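Local atomic coordinates of prophenoloxidase b (Marsupenaeus japonicus, PDB entry 3WKY), a protein that probably oxidises phenols as a type 3 copper enzyme of the haemolymph, working through a dinuclear copper-oxygen centre. Residues A[93-96]-A[97-101]; A[105-109]-A[110-114]; A[286-290]-A[291-295]. All blocks are in the same frame, centred on the assembly; numbering follows the deposited sequence. Where two conformers were deposited one is given.

Contact 1 of 3, residues A[93-96]-A[97-101]; sequences LNVL and KDVAI
Between L93 and A100 the chain makes regular alpha-helical turns, with K97 N bonded to L93 O at 2.9 Å and A100 N to L96 O at 2.9 Å, the latter reaching its acceptor almost end-on. These are the first turns of helix 93-103, in the part of the chain assigned to the all-alpha domain of the hemocyanin family, and V95 N is taken up by S92 OG just before the helix. The polar side is built round N94 O. D98 N bonds to this carbonyl in the usual i to i+4 way at 3.0 Å, and the ammonium of K97 adds a weak second bond, NZ to N94 O at 3.1 Å. For that to happen the lysine cannot stay extended: its chain is bent at chi3 (89°) and chi4 (-66°), curling back beside N94 so that the two side chains run alongside each other. The same ammonium forms a salt bridge with D98, one residue on. K97 therefore spans a backbone carbonyl and a carboxylate, which probably eases the crowding of the two acceptors, and E10 of helix 9-12 also touches it. The other side is apolar and light: V95 CG1 approaches V99 CG2 at 4.3 Å. V99 turns onward to V86 and F87 of helix 74-89, while buried L96 reaches F87 and L11. In the K97-D98 salt bridge, NZ meets OD1 at 3.2 Å from above the carboxylate, 50° out of its plane.

Contact 2 of 3, residues A[105-109]-A[110-114]; sequences DHVNS and AVFLA
N108 OD1 takes the hydrogen of V111 N at 2.9 Å, a nearly straight bond (N-H...O 164°) that makes N108 the N-cap of helix 109-122. The donor lies 16° off the plane of the side-chain amide. With CG anti to the backbone N (chi1 173°), the torsion brings OD1 to V111 N, and the other end of the amide is held too: ND2 donates to I67 O and P64 O, in the loop that leads into helix 74-89, so both ends of the group are fixed. Were the asparagine replaced by an alanine, V111 N would probably lose its capping acceptor, and I67 O and P64 O the donor that ties their loop to the helix start. The backbone then takes over: F112 N bonds to N108 O at 2.8 Å, in the carbonyl plane, and L113 N to S109 O at 3.0 Å. Packing follows the cap. V111 CG2 sits 3.6 Å from N108 OD1, the two side chains crossing at about a right angle. Further along, V107 CG2 comes within 3.7 Å of F112 CD1, though V107 has two conformers and that touch is less certain. A sodium ion lies about 6 Å from the N108 side chain. The turn is buried: V111 and A114 press on V80 of helix 74-89 and F112 on F87 of the same helix, while D105 and H106 lead in beside strand 45-47.

Contact 3 of 3, residues A[286-290]-A[291-295]; sequences IPLVD and SNYVS
L288 O is gripped twice by S291, by its hydroxyl and by its backbone N: OG donates at 2.5 Å, a notably short bond, and N at 3.1 Å, a bent one (N-H...O 139°). The two donors use the carbonyl differently, OG tilted 23° from its plane and N standing above it, 52° out. A third hydrogen comes from a water 3.2 Å from L288 O, which also lies in the ring plane at the edge of Y293, 2.5 Å from its OH. S291 OG sits beside its own backbone N, and as well as donating to L288 O it accepts from E285 N. This is a tight 3-10 turn at 288-289, entered through a cis peptide before P287, leading to Y293, the N-cap residue of helix 294-310 in the copper-containing domain. L288 CD1 packs 3.5 Å from S291 OG. Another water bridges D290 O and N292 OD1, whereas N292 ND2 bonds to Q296 OE1, which also takes Y293 N. At the helix start the chain meets another copy of the protein: Y293 stacks on Y293 of the second subunit, and S295 OG bonds to D282 OD2 of that subunit.

Overall arrangement
Contacts 1 and 2 are successive pieces of the all-alpha region: helix 93-103 and the start of helix 109-122, their centres 15 Å apart and touching through A100 O and the F112 ring. Both lean on helix 74-89. Their chemistry follows their depth: contact 1, partly buried, pairs charged side chains on its outer face, whereas the buried contact 2 relies on a neutral amide. Contact 3 stands apart in the copper-containing domain, about 15 Å from contact 2 at the nearest atoms, and is the only one of the three touched by other subunits, with ordered waters joining its turn. N292 and V294 there pack on helix 356-365, which bears two copper-site histidines, H357 and H361.

Contact 1 of 3, residues A[93-96]-A[97-101]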
ATOM      1  N   LEU A  93       1.383  49.119 -41.051  1.00 31.69           N
ATOM      2  CA  LEU A  93       2.606  48.484 -40.577  1.00 35.60           C
ATOM      3  C   LEU A  93       3.573  49.474 -39.922  1.00 39.34           C
ATOM      4  O   LEU A  93       4.299  49.114 -38.993  1.00 36.83           O
ATOM      5  CB  LEU A  93       3.288  47.709 -41.700  1.00 34.33           C
ATOM      6  CG  LEU A  93       2.457  46.540 -42.236  1.00 39.16           C
ATOM      7  CD1 LEU A  93       3.198  45.790 -43.328  1.00 35.69           C
ATOM      8  CD2 LEU A  93       2.063  45.593 -41.094  1.00 36.93           C
ATOM      9  N   ASN A  94       3.584  50.718 -40.396  1.00 42.42           N
ATOM     10  CA  ASN A  94       4.392  51.755 -39.756  1.00 46.95           C
ATOM     11  C   ASN A  94       3.913  52.028 -38.333  1.00 37.92           C
ATOM     12  O   ASN A  94       4.714  52.130 -37.405  1.00 42.12           O
ATOM     13  CB  ASN A  94       4.387  53.049 -40.583  1.00 46.97           C
ATOM     14  CG  ASN A  94       5.296  52.968 -41.799  1.00 51.42           C
ATOM     15  OD1 ASN A  94       6.427  52.489 -41.711  1.00 61.66           O
ATOM     16  ND2 ASN A  94       4.799  53.427 -42.944  1.00 62.99           N
ATOM     17  N   VAL A  95       2.600  52.141 -38.169  1.00 33.80           N
ATOM     18  CA  VAL A  95       2.015  52.326 -36.848  1.00 32.44           C
ATOM     19  C   VAL A  95       2.238  51.094 -35.957  1.00 41.44           C
ATOM     20  O   VAL A  95       2.520  51.222 -34.762  1.00 35.90           O
ATOM     21  CB  VAL A  95       0.518  52.657 -36.951  1.00 41.65           C
ATOM     22  CG1 VAL A  95      -0.145  52.579 -35.592  1.00 38.35           C
ATOM     23  CG2 VAL A  95       0.325  54.042 -37.567  1.00 43.71           C
ATOM     24  N   LEU A  96       2.122  49.903 -36.541  1.00 39.37           N
ATOM     25  CA  LEU A  96       2.416  48.673 -35.801  1.00 37.79           C
ATOM     26  C   LEU A  96       3.844  48.713 -35.260  1.00 35.59           C
ATOM     27  O   LEU A  96       4.076  48.465 -34.076  1.00 35.86           O
ATOM     28  CB  LEU A  96       2.207  47.439 -36.687  1.00 33.86           C
ATOM     29  CG  LEU A  96       2.785  46.104 -36.204  1.00 36.19           C
ATOM     30  CD1 LEU A  96       2.271  45.767 -34.829  1.00 32.45           C
ATOM     31  CD2 LEU A  96       2.446  44.988 -37.187  1.00 34.59           C
ATOM     32  N   LYS A  97       4.790  49.042 -36.133  1.00 31.13           N
ATOM     33  CA  LYS A  97       6.191  49.170 -35.762  1.00 36.45           C
ATOM     34  C   LYS A  97       6.395  50.163 -34.607  1.00 40.10           C
ATOM     35  O   LYS A  97       7.175  49.909 -33.687  1.00 35.17           O
ATOM     36  CB  LYS A  97       7.001  49.592 -36.989  1.00 38.78           C
ATOM     37  CG  LYS A  97       8.471  49.882 -36.727  1.00 50.48           C
ATOM     38  CD  LYS A  97       9.154  50.461 -37.973  1.00 64.21           C
ATOM     39  CE  LYS A  97       9.061  51.990 -38.038  1.00 63.45           C
ATOM     40  NZ  LYS A  97       7.672  52.513 -38.226  1.00 59.47           N
ATOM     41  N   ASP A  98       5.675  51.281 -34.651  1.00 42.97           N
ATOM     42  CA  ASP A  98       5.765  52.287 -33.594  1.00 43.57           C
ATOM     43  C   ASP A  98       5.197  51.789 -32.268  1.00 39.61           C
ATOM     44  O   ASP A  98       5.768  52.041 -31.206  1.00 33.23           O
ATOM     45  CB  ASP A  98       5.034  53.572 -33.996  1.00 41.93           C
ATOM     46  CG  ASP A  98       5.688  54.280 -35.171  1.00 45.43           C
ATOM     47  OD1 ASP A  98       6.865  53.982 -35.483  1.00 45.30           O
ATOM     48  OD2 ASP A  98       5.015  55.143 -35.777  1.00 47.01           O
ATOM     49  N   VAL A  99       4.057  51.106 -32.327  1.00 35.97           N
ATOM     50  CA  VAL A  99       3.429  50.578 -31.117  1.00 35.07           C
ATOM     51  C   VAL A  99       4.320  49.519 -30.460  1.00 33.89           C
ATOM     52  O   VAL A  99       4.493  49.511 -29.239  1.00 35.78           O
ATOM     53  CB  VAL A  99       2.024  50.013 -31.405  1.00 42.54           C
ATOM     54  CG1 VAL A  99       1.515  49.197 -30.224  1.00 38.70           C
ATOM     55  CG2 VAL A  99       1.058  51.142 -31.727  1.00 38.47           C
ATOM     56  N   ALA A 100       4.896  48.647 -31.283  1.00 32.70           N
ATOM     57  CA  ALA A 100       5.839  47.629 -30.820  1.00 32.05           C
ATOM     58  C   ALA A 100       7.020  48.252 -30.078  1.00 39.82           C
ATOM     59  O   ALA A 100       7.310  47.882 -28.939  1.00 33.45           O
ATOM     60  CB  ALA A 100       6.334  46.794 -31.991  1.00 29.72           C
ATOM     61  N   ILE A 101       7.703  49.187 -30.736  1.00 38.61           N
ATOM     62  CA  ILE A 101       8.854  49.878 -30.152  1.00 33.06           C
ATOM     63  C   ILE A 101       8.508  50.563 -28.827  1.00 30.34           C
ATOM     64  O   ILE A 101       9.281  50.504 -27.871  1.00 34.35           O
ATOM     65  CB  ILE A 101       9.435  50.920 -31.136  1.00 36.98           C
ATOM     66  CG1 ILE A 101      10.096  50.224 -32.325  1.00 37.55           C
ATOM     67  CG2 ILE A 101      10.444  51.821 -30.437  1.00 34.55           C
ATOM     68  CD1 ILE A 101      11.279  49.365 -31.941  1.00 45.89           C
TER

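Contact 2 of 3, residues A[105-109]-A[110-114]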
ATOM      1  N   ASP A 105       9.511  47.853 -23.840  1.00 29.69           N
ATOM      2  CA  ASP A 105      10.133  47.967 -22.516  1.00 30.42           C
ATOM      3  C   ASP A 105       9.185  47.642 -21.363  1.00 33.71           C
ATOM      4  O   ASP A 105       9.622  47.491 -20.224  1.00 36.57           O
ATOM      5  CB  ASP A 105      10.678  49.387 -22.297  1.00 33.39           C
ATOM      6  CG  ASP A 105      12.012  49.620 -22.974  1.00 36.71           C
ATOM      7  OD1 ASP A 105      12.831  48.678 -23.038  1.00 36.20           O
ATOM      8  OD2 ASP A 105      12.247  50.761 -23.433  1.00 40.47           O
ATOM      9  N   HIS A 106       7.892  47.545 -21.656  1.00 24.18           N
ATOM     10  CA  HIS A 106       6.873  47.503 -20.619  1.00 28.04           C
ATOM     11  C   HIS A 106       6.114  46.187 -20.541  1.00 31.55           C
ATOM     12  O   HIS A 106       5.247  46.024 -19.681  1.00 31.14           O
ATOM     13  CB  HIS A 106       5.889  48.650 -20.835  1.00 33.51           C
ATOM     14  CG  HIS A 106       6.558  49.984 -20.949  1.00 44.16           C
ATOM     15  ND1 HIS A 106       6.794  50.792 -19.856  1.00 40.99           N
ATOM     16  CD2 HIS A 106       7.083  50.630 -22.018  1.00 40.49           C
ATOM     17  CE1 HIS A 106       7.417  51.889 -20.252  1.00 43.71           C
ATOM     18  NE2 HIS A 106       7.606  51.815 -21.558  1.00 42.49           N
ATOM     19  N   VAL A 107       6.439  45.259 -21.437  1.00 32.04           N
ATOM     20  CA  VAL A 107       5.769  43.962 -21.483  0.54 28.11           C
ATOM     21  C   VAL A 107       6.769  42.829 -21.319  1.00 23.20           C
ATOM     22  O   VAL A 107       7.941  42.960 -21.691  1.00 28.19           O
ATOM     23  CB  VAL A 107       5.009  43.750 -22.812  0.54 33.14           C
ATOM     24  CG1 VAL A 107       3.777  44.628 -22.875  0.54 27.71           C
ATOM     25  CG2 VAL A 107       5.917  44.028 -23.985  0.54 31.54           C
ATOM     26  N   ASN A 108       6.309  41.726 -20.730  1.00 23.33           N
ATOM     27  CA  ASN A 108       7.083  40.497 -20.620  1.00 23.99           C
ATOM     28  C   ASN A 108       7.623  40.126 -22.013  1.00 23.60           C
ATOM     29  O   ASN A 108       6.883  40.162 -22.993  1.00 24.80           O
ATOM     30  CB  ASN A 108       6.148  39.408 -20.065  1.00 22.49           C
ATOM     31  CG  ASN A 108       6.781  38.043 -20.047  1.00 26.90           C
ATOM     32  OD1 ASN A 108       6.949  37.423 -21.094  1.00 23.41           O
ATOM     33  ND2 ASN A 108       7.117  37.551 -18.852  1.00 26.63           N
ATOM     34  N   SER A 109       8.909  39.795 -22.117  1.00 21.71           N
ATOM     35  CA  SER A 109       9.493  39.615 -23.440  0.52 25.47           C
ATOM     36  C   SER A 109       8.925  38.413 -24.192  1.00 25.95           C
ATOM     37  O   SER A 109       8.749  38.488 -25.408  1.00 21.88           O
ATOM     38  CB  SER A 109      11.023  39.575 -23.388  0.52 29.70           C
ATOM     39  OG  SER A 109      11.488  38.642 -22.437  0.52 31.11           O
ATOM     40  N   ALA A 110       8.621  37.328 -23.486  1.00 23.61           N
ATOM     41  CA  ALA A 110       8.059  36.149 -24.150  1.00 22.77           C
ATOM     42  C   ALA A 110       6.618  36.401 -24.591  1.00 24.82           C
ATOM     43  O   ALA A 110       6.192  35.942 -25.653  1.00 21.59           O
ATOM     44  CB  ALA A 110       8.161  34.905 -23.250  1.00 20.70           C
ATOM     45  N   VAL A 111       5.873  37.139 -23.776  1.00 19.34           N
ATOM     46  CA  VAL A 111       4.526  37.556 -24.138  1.00 22.01           C
ATOM     47  C   VAL A 111       4.591  38.469 -25.371  1.00 23.46           C
ATOM     48  O   VAL A 111       3.785  38.340 -26.297  1.00 22.98           O
ATOM     49  CB  VAL A 111       3.826  38.262 -22.953  1.00 22.25           C
ATOM     50  CG1 VAL A 111       2.564  39.005 -23.407  1.00 21.24           C
ATOM     51  CG2 VAL A 111       3.482  37.242 -21.857  1.00 21.96           C
ATOM     52  N   PHE A 112       5.583  39.356 -25.396  1.00 22.84           N
ATOM     53  CA  PHE A 112       5.803  40.244 -26.548  1.00 22.83           C
ATOM     54  C   PHE A 112       6.040  39.448 -27.835  1.00 22.81           C
ATOM     55  O   PHE A 112       5.365  39.670 -28.853  1.00 23.54           O
ATOM     56  CB  PHE A 112       6.985  41.179 -26.261  1.00 24.90           C
ATOM     57  CG  PHE A 112       7.320  42.113 -27.395  1.00 25.11           C
ATOM     58  CD1 PHE A 112       6.585  43.276 -27.592  1.00 31.09           C
ATOM     59  CD2 PHE A 112       8.376  41.833 -28.254  1.00 24.57           C
ATOM     60  CE1 PHE A 112       6.896  44.145 -28.626  1.00 30.92           C
ATOM     61  CE2 PHE A 112       8.690  42.694 -29.299  1.00 36.43           C
ATOM     62  CZ  PHE A 112       7.947  43.851 -29.485  1.00 31.90           C
ATOM     63  N   LEU A 113       6.994  38.518 -27.787  1.00 20.39           N
ATOM     64  CA  LEU A 113       7.293  37.644 -28.919  1.00 24.75           C
ATOM     65  C   LEU A 113       6.104  36.815 -29.383  1.00 23.35           C
ATOM     66  O   LEU A 113       5.871  36.685 -30.587  1.00 20.13           O
ATOM     67  CB  LEU A 113       8.475  36.723 -28.598  1.00 22.50           C
ATOM     68  CG  LEU A 113       9.816  37.439 -28.496  1.00 28.33           C
ATOM     69  CD1 LEU A 113      10.901  36.477 -28.086  1.00 23.82           C
ATOM     70  CD2 LEU A 113      10.150  38.092 -29.845  1.00 24.02           C
ATOM     71  N   ALA A 114       5.355  36.246 -28.442  1.00 19.46           N
ATOM     72  CA  ALA A 114       4.192  35.429 -28.801  1.00 23.95           C
ATOM     73  C   ALA A 114       3.157  36.268 -29.542  1.00 23.15           C
ATOM     74  O   ALA A 114       2.635  35.858 -30.581  1.00 21.25           O
ATOM     75  CB  ALA A 114       3.574  34.799 -27.553  1.00 20.50           C
TER

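Contact 3 of 3, residues A[286-290]-A[291-295]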
ATOM      1  N   ILE A 286      -1.535  30.439  -6.087  1.00 21.05           N
ATOM      2  CA  ILE A 286      -1.515  31.682  -5.325  1.00 19.79           C
ATOM      3  C   ILE A 286      -2.087  32.732  -6.266  1.00 21.57           C
ATOM      4  O   ILE A 286      -1.471  33.035  -7.282  1.00 24.56           O
ATOM      5  CB  ILE A 286      -0.088  32.082  -4.932  1.00 28.26           C
ATOM      6  CG1 ILE A 286       0.580  30.949  -4.150  1.00 26.72           C
ATOM      7  CG2 ILE A 286      -0.098  33.395  -4.118  1.00 25.54           C
ATOM      8  CD1 ILE A 286       2.081  31.114  -3.981  1.00 34.40           C
ATOM      9  N   PRO A 287      -3.283  33.261  -5.957  1.00 23.20           N
ATOM     10  CA  PRO A 287      -4.074  32.954  -4.760  1.00 24.16           C
ATOM     11  C   PRO A 287      -4.769  31.601  -4.850  1.00 19.85           C
ATOM     12  O   PRO A 287      -4.991  31.081  -5.953  1.00 19.91           O
ATOM     13  CB  PRO A 287      -5.118  34.074  -4.741  1.00 23.94           C
ATOM     14  CG  PRO A 287      -5.335  34.369  -6.198  1.00 26.13           C
ATOM     15  CD  PRO A 287      -3.980  34.212  -6.844  1.00 25.86           C
ATOM     16  N   LEU A 288      -5.101  31.046  -3.684  1.00 20.77           N
ATOM     17  CA  LEU A 288      -5.700  29.720  -3.584  1.00 20.63           C
ATOM     18  C   LEU A 288      -6.999  29.607  -4.378  1.00 22.76           C
ATOM     19  O   LEU A 288      -7.321  28.535  -4.900  1.00 18.28           O
ATOM     20  CB  LEU A 288      -5.926  29.367  -2.105  1.00 19.84           C
ATOM     21  CG  LEU A 288      -6.476  27.989  -1.729  1.00 22.35           C
ATOM     22  CD1 LEU A 288      -5.549  26.875  -2.227  1.00 22.84           C
ATOM     23  CD2 LEU A 288      -6.657  27.905  -0.216  1.00 17.77           C
ATOM     24  N   VAL A 289      -7.742  30.706  -4.507  1.00 20.61           N
ATOM     25  CA  VAL A 289      -9.013  30.641  -5.230  1.00 19.41           C
ATOM     26  C   VAL A 289      -8.818  30.313  -6.708  1.00 19.58           C
ATOM     27  O   VAL A 289      -9.768  29.925  -7.387  1.00 24.20           O
ATOM     28  CB  VAL A 289      -9.861  31.930  -5.089  1.00 30.19           C
ATOM     29  CG1 VAL A 289     -10.254  32.154  -3.630  1.00 24.74           C
ATOM     30  CG2 VAL A 289      -9.104  33.135  -5.656  1.00 26.06           C
ATOM     31  N   ASP A 290      -7.592  30.455  -7.208  1.00 21.26           N
ATOM     32  CA  ASP A 290      -7.306  30.131  -8.611  1.00 18.32           C
ATOM     33  C   ASP A 290      -6.856  28.683  -8.839  1.00 21.12           C
ATOM     34  O   ASP A 290      -6.328  28.352  -9.900  1.00 17.39           O
ATOM     35  CB  ASP A 290      -6.236  31.069  -9.179  1.00 26.37           C
ATOM     36  CG  ASP A 290      -6.729  32.493  -9.332  1.00 34.78           C
ATOM     37  OD1 ASP A 290      -7.931  32.739  -9.095  1.00 31.41           O
ATOM     38  OD2 ASP A 290      -5.912  33.363  -9.697  1.00 33.41           O
ATOM     39  N   SER A 291      -7.091  27.822  -7.858  1.00 19.87           N
ATOM     40  CA  SER A 291      -6.600  26.441  -7.906  1.00 15.16           C
ATOM     41  C   SER A 291      -7.420  25.504  -8.782  1.00 16.85           C
ATOM     42  O   SER A 291      -8.564  25.809  -9.153  1.00 17.77           O
ATOM     43  CB  SER A 291      -6.551  25.887  -6.482  1.00 15.05           C
ATOM     44  OG  SER A 291      -5.736  26.726  -5.708  1.00 16.82           O
ATOM     45  N   ASN A 292      -6.821  24.361  -9.127  1.00 14.53           N
ATOM     46  CA  ASN A 292      -7.536  23.294  -9.832  1.00 13.71           C
ATOM     47  C   ASN A 292      -7.152  21.945  -9.229  1.00 15.32           C
ATOM     48  O   ASN A 292      -6.098  21.836  -8.593  1.00 15.82           O
ATOM     49  CB  ASN A 292      -7.256  23.316 -11.343  1.00 15.49           C
ATOM     50  CG  ASN A 292      -7.958  24.467 -12.042  1.00 17.34           C
ATOM     51  OD1 ASN A 292      -7.341  25.485 -12.346  1.00 17.29           O
ATOM     52  ND2 ASN A 292      -9.264  24.318 -12.276  1.00 16.39           N
ATOM     53  N   TYR A 293      -8.008  20.937  -9.408  1.00 12.92           N
ATOM     54  CA  TYR A 293      -7.864  19.689  -8.635  1.00 14.96           C
ATOM     55  C   TYR A 293      -7.947  18.460  -9.513  1.00 13.17           C
ATOM     56  O   TYR A 293      -8.630  18.475 -10.530  1.00 14.14           O
ATOM     57  CB  TYR A 293      -8.938  19.650  -7.548  1.00 12.57           C
ATOM     58  CG  TYR A 293      -8.849  20.870  -6.654  1.00 12.03           C
ATOM     59  CD1 TYR A 293      -9.452  22.079  -7.011  1.00 18.66           C
ATOM     60  CD2 TYR A 293      -8.115  20.826  -5.480  1.00 14.13           C
ATOM     61  CE1 TYR A 293      -9.325  23.218  -6.185  1.00 19.06           C
ATOM     62  CE2 TYR A 293      -7.990  21.944  -4.655  1.00 17.12           C
ATOM     63  CZ  TYR A 293      -8.601  23.131  -5.011  1.00 19.81           C
ATOM     64  OH  TYR A 293      -8.451  24.228  -4.172  1.00 20.01           O
ATOM     65  N   VAL A 294      -7.244  17.391  -9.130  1.00 12.08           N
ATOM     66  CA  VAL A 294      -7.216  16.183  -9.963  1.00 11.51           C
ATOM     67  C   VAL A 294      -8.626  15.620 -10.154  1.00 13.87           C
ATOM     68  O   VAL A 294      -9.023  15.267 -11.271  1.00 13.28           O
ATOM     69  CB  VAL A 294      -6.271  15.093  -9.366  1.00 13.99           C
ATOM     70  CG1 VAL A 294      -6.346  13.789 -10.192  1.00 13.14           C
ATOM     71  CG2 VAL A 294      -4.824  15.595  -9.295  1.00 12.96           C
ATOM     72  N   SER A 295      -9.419  15.579  -9.084  1.00 11.35           N
ATOM     73  CA  SER A 295     -10.745  14.964  -9.218  1.00 12.62           C
ATOM     74  C   SER A 295     -11.702  15.865  -9.995  1.00 14.22           C
ATOM     75  O   SER A 295     -12.692  15.400 -10.543  1.00 15.68           O
ATOM     76  CB  SER A 295     -11.335  14.619  -7.857  1.00 13.53           C
ATOM     77  OG  SER A 295     -11.686  15.803  -7.170  1.00 17.21           O
TER
HETATM   78  O   HOH W   1      -9.623  26.370  -4.828  1.00 26.11           O
HETATM   79  O   HOH W   2      -9.932  28.039 -10.151  1.00 39.75           O
HETATM   80  O   HOH W   3      -4.879  26.382 -11.461  1.00 31.17           O